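Local coordinates for putative GH105 family protein (Salmonella enterica subsp. enterica serovar Paratyphi A, PDB 3QWT) that is of unknown function but, as a possible member of glycoside hydrolase family 105 with an alpha/alpha toroid fold, probably acts as a hydrolase on unsaturated sugars, at residues Glu144-Arg147 against Met153-Ile156; Thr105-Asn110 against Ala138-Asn143. All blocks are in the same frame, centred on the assembly; numbering follows the deposited sequence.

Contact 1 of 2, residues Glu144-Arg147 against Met153-Ile156; sequences EMPR and MQHI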
# COMPACT_ATOMS: atom_id res chain seq x y z
N GLU A 144 6.01 23.79 25.01
CA GLU A 144 6.19 24.77 26.08
C GLU A 144 7.44 25.63 25.92
O GLU A 144 7.45 26.80 26.33
CB GLU A 144 6.18 24.09 27.45
CG GLU A 144 4.94 23.27 27.72
CD GLU A 144 4.82 22.84 29.18
OE1 GLU A 144 4.45 21.66 29.43
OE2 GLU A 144 5.07 23.68 30.08
N MSE A 145 8.49 25.08 25.33
CA MSE A 145 9.70 25.88 25.13
C MSE A 145 9.32 27.20 24.44
O MSE A 145 8.58 27.20 23.46
CB MSE A 145 10.75 25.10 24.34
CG MSE A 145 11.84 25.94 23.68
SE MSE A 145 12.90 24.77 22.52
CE MSE A 145 14.72 25.42 22.89
N PRO A 146 9.80 28.32 24.99
CA PRO A 146 9.52 29.65 24.44
C PRO A 146 9.83 29.69 22.93
O PRO A 146 10.86 29.16 22.51
CB PRO A 146 10.50 30.56 25.21
CG PRO A 146 10.85 29.84 26.42
CD PRO A 146 10.74 28.37 26.12
N ARG A 147 8.97 30.32 22.13
CA ARG A 147 9.29 30.53 20.69
C ARG A 147 9.43 32.00 20.35
O ARG A 147 8.76 32.84 20.94
CB ARG A 147 8.22 29.92 19.77
CG ARG A 147 7.98 28.43 19.93
CD ARG A 147 9.17 27.60 19.49
NE ARG A 147 8.76 26.30 18.98
CZ ARG A 147 8.74 25.18 19.69
NH1 ARG A 147 9.10 25.18 20.96
NH2 ARG A 147 8.34 24.04 19.14
N MSE A 153 12.72 28.50 17.56
CA MSE A 153 13.08 28.10 18.91
C MSE A 153 13.94 29.17 19.58
O MSE A 153 14.97 29.59 19.03
CB MSE A 153 13.80 26.76 18.90
CG MSE A 153 12.85 25.62 18.57
SE MSE A 153 13.69 23.93 18.94
CE MSE A 153 12.10 22.81 19.09
N GLN A 154 13.51 29.63 20.74
CA GLN A 154 14.23 30.69 21.43
C GLN A 154 15.36 30.06 22.22
O GLN A 154 15.14 29.09 22.95
CB GLN A 154 13.30 31.48 22.33
CG GLN A 154 13.99 32.57 23.13
CD GLN A 154 12.99 33.45 23.82
OE1 GLN A 154 12.14 34.09 23.18
NE2 GLN A 154 13.07 33.49 25.15
N HIS A 155 16.58 30.58 22.07
CA HIS A 155 17.71 30.00 22.78
C HIS A 155 17.65 30.34 24.27
O HIS A 155 18.49 31.09 24.78
CB HIS A 155 19.05 30.45 22.18
CG HIS A 155 20.22 29.67 22.69
ND1 HIS A 155 20.59 28.45 22.16
CD2 HIS A 155 21.09 29.92 23.69
CE1 HIS A 155 21.65 28.00 22.80
NE2 HIS A 155 21.98 28.87 23.74
N ILE A 156 16.66 29.78 24.97
CA ILE A 156 16.53 29.99 26.40
C ILE A 156 17.42 29.05 27.20
O ILE A 156 17.50 27.85 26.95
CB ILE A 156 15.07 29.90 26.90
CG1 ILE A 156 15.00 30.26 28.39
CG2 ILE A 156 14.53 28.51 26.70
CD1 ILE A 156 13.60 30.23 28.95
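Met145 and Met153, both selenomethionine, send their side chains to a common point. The Met145 chain leaves with CG anti to the backbone N (chi1 161°), while Met153 has CG anti to its carbonyl carbon (chi1 -71°) and runs on extended. The two chains cross at about a right angle, and Met145 SE lies 3.8 Å from Met153 SE. The methyl of Met153 also lies over one face of the Arg147 guanidinium, toward its rim, with CE 4.0 Å from Arg147 NH2. That guanidinium is held by the carbonyl of Ala141 and a salt bridge to Glu193. Its bond from NH1 to Met145 O is weak.

A single backbone bridge pairs Arg147 with Met153. Gln154 N donates to Pro146 O at 3.2 Å. Extended, the Gln154 side chain runs past the Pro146 ring, with NE2 3.9 Å from Pro146 CB. Its buried amide is bound by Glu161 O and Gln164 N. The Pro146 ring packs across Ile156, with CG 3.8 Å from Ile156 CD1. Ile156 also packs on Leu13 of a second subunit. The beta bridge thus closes the first part of the long loop between helix 131-143 and strand 165-167 of the alpha/alpha toroid.

Contact 2 of 2, residues Thr105-Asn110 against Ala138-Asn143; sequences TTKNVN and AEWAMN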
# COMPACT_ATOMS: atom_id res chain seq x y z
N THR A 105 16.94 18.38 36.51
CA THR A 105 17.18 19.82 36.45
C THR A 105 16.06 20.50 35.66
O THR A 105 15.18 19.84 35.11
CB THR A 105 18.50 20.15 35.74
OG1 THR A 105 18.74 21.55 35.85
CG2 THR A 105 18.42 19.77 34.27
N THR A 106 16.11 21.83 35.59
CA THR A 106 15.10 22.60 34.87
C THR A 106 15.32 22.52 33.36
O THR A 106 16.43 22.29 32.90
CB THR A 106 15.05 24.08 35.33
OG1 THR A 106 16.37 24.62 35.30
CG2 THR A 106 14.50 24.18 36.77
N LYS A 107 14.25 22.73 32.59
CA LYS A 107 14.27 22.55 31.14
C LYS A 107 14.63 23.81 30.37
O LYS A 107 14.09 24.89 30.62
CB LYS A 107 12.92 22.01 30.65
CG LYS A 107 12.54 20.63 31.22
CD LYS A 107 11.33 20.05 30.48
CE LYS A 107 10.85 18.75 31.12
NZ LYS A 107 10.21 19.00 32.45
N ASN A 108 15.54 23.66 29.41
CA ASN A 108 15.94 24.74 28.53
C ASN A 108 16.73 24.19 27.34
O ASN A 108 17.00 22.99 27.28
CB ASN A 108 16.76 25.79 29.28
CG ASN A 108 18.01 25.20 29.92
OD1 ASN A 108 18.90 24.69 29.22
ND2 ASN A 108 18.08 25.27 31.25
N VAL A 109 17.12 25.08 26.42
CA VAL A 109 17.76 24.65 25.19
C VAL A 109 18.97 23.75 25.48
O VAL A 109 19.22 22.79 24.76
CB VAL A 109 18.16 25.84 24.28
CG1 VAL A 109 19.30 26.66 24.89
CG2 VAL A 109 18.55 25.36 22.89
N ASN A 110 19.69 24.07 26.56
CA ASN A 110 20.93 23.36 26.90
C ASN A 110 20.80 22.07 27.71
O ASN A 110 21.45 21.07 27.41
CB ASN A 110 21.91 24.29 27.60
CG ASN A 110 22.44 25.38 26.66
OD1 ASN A 110 22.58 25.15 25.46
ND2 ASN A 110 22.72 26.56 27.20
N ALA A 138 10.86 15.94 25.16
CA ALA A 138 10.51 16.21 23.77
C ALA A 138 9.17 16.94 23.71
O ALA A 138 9.01 17.88 22.95
CB ALA A 138 10.47 14.92 22.95
N GLU A 139 8.21 16.50 24.52
CA GLU A 139 6.91 17.16 24.55
C GLU A 139 7.08 18.62 24.97
O GLU A 139 6.39 19.50 24.45
CB GLU A 139 5.93 16.46 25.50
CG GLU A 139 5.14 15.33 24.85
CD GLU A 139 4.30 15.82 23.66
OE1 GLU A 139 3.39 16.66 23.86
OE2 GLU A 139 4.56 15.35 22.52
N TRP A 140 8.01 18.88 25.91
CA TRP A 140 8.30 20.25 26.33
C TRP A 140 8.87 21.08 25.18
O TRP A 140 8.47 22.22 24.96
CB TRP A 140 9.31 20.25 27.48
CG TRP A 140 9.90 21.62 27.73
CD1 TRP A 140 9.38 22.60 28.53
CD2 TRP A 140 11.12 22.16 27.19
NE1 TRP A 140 10.20 23.71 28.52
CE2 TRP A 140 11.27 23.46 27.71
CE3 TRP A 140 12.11 21.66 26.33
CZ2 TRP A 140 12.37 24.28 27.38
CZ3 TRP A 140 13.18 22.47 26.00
CH2 TRP A 140 13.30 23.77 26.53
N ALA A 141 9.85 20.51 24.50
CA ALA A 141 10.47 21.16 23.35
C ALA A 141 9.42 21.49 22.30
O ALA A 141 9.46 22.55 21.67
CB ALA A 141 11.57 20.28 22.75
N MSE A 142 8.45 20.59 22.13
CA MSE A 142 7.38 20.83 21.17
C MSE A 142 6.42 21.96 21.56
O MSE A 142 6.11 22.82 20.73
CB MSE A 142 6.61 19.54 20.91
CG MSE A 142 7.38 18.57 20.05
SE MSE A 142 7.63 19.22 18.20
CE MSE A 142 5.83 18.99 17.54
N ASN A 143 5.99 21.96 22.82
CA ASN A 143 4.79 22.71 23.20
C ASN A 143 4.93 23.80 24.24
O ASN A 143 4.04 24.65 24.34
CB ASN A 143 3.70 21.74 23.67
CG ASN A 143 3.32 20.76 22.61
OD1 ASN A 143 2.70 21.13 21.61
ND2 ASN A 143 3.70 19.50 22.80
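Packing over the indole of Trp140 carries this contact. Lys107 runs along one face of the ring. Its CB makes a CH-pi contact, 3.8 Å from the centroid of the five-membered ring of Trp140 and 15° off the normal. Further along the side chain, Lys107 CD comes within 3.5 Å of Trp140 CG. The two side chains slide past each other in opposite directions. With CG turned opposite its own amide nitrogen (chi1 166°), Trp140 points its six-membered ring at the loop backbone. There Trp140 CH2 reaches Asn108 CA at 3.5 Å. The N of Val109 lies at the ring edge, near its plane, 4.0 Å from Trp140 CH2.

Polar bonds do not cross the contact; they fix each side. Lys107 NZ bonds to Phe381 O of a second subunit and makes a cation-pi contact with Trp137. Asn108 OD1 accepts from Thr111 N and, weakly, from Asn110 N. On the helix, Asn143 ND2 donates to Glu139 O at 3.2 Å, in the carbonyl plane. Asn143 N binds the same oxygen. A helix aromatic thus packs against the loop joining helices 86-102 and 114-125, within the helical alpha/alpha toroid and at a subunit interface.

How the contacts relate
Contact 2 comes first along the chain, and its helix 131-143 runs directly into the loop of contact 1. Their centres are about 8 Å apart. Two links tie them together. Arg147 of contact 1 reaches back to the helix of contact 2. Val109 N is 2.9 Å from Ile156 O, a probable hydrogen bond that joins the two loops. Helix 170-184 touches both contacts. A second subunit also touches both, so this part of the chain lies at an assembly interface. Glycerol, probably from the crystallisation liquor, is hydrogen-bonded to His155 of contact 1 and to Asn110 of contact 2.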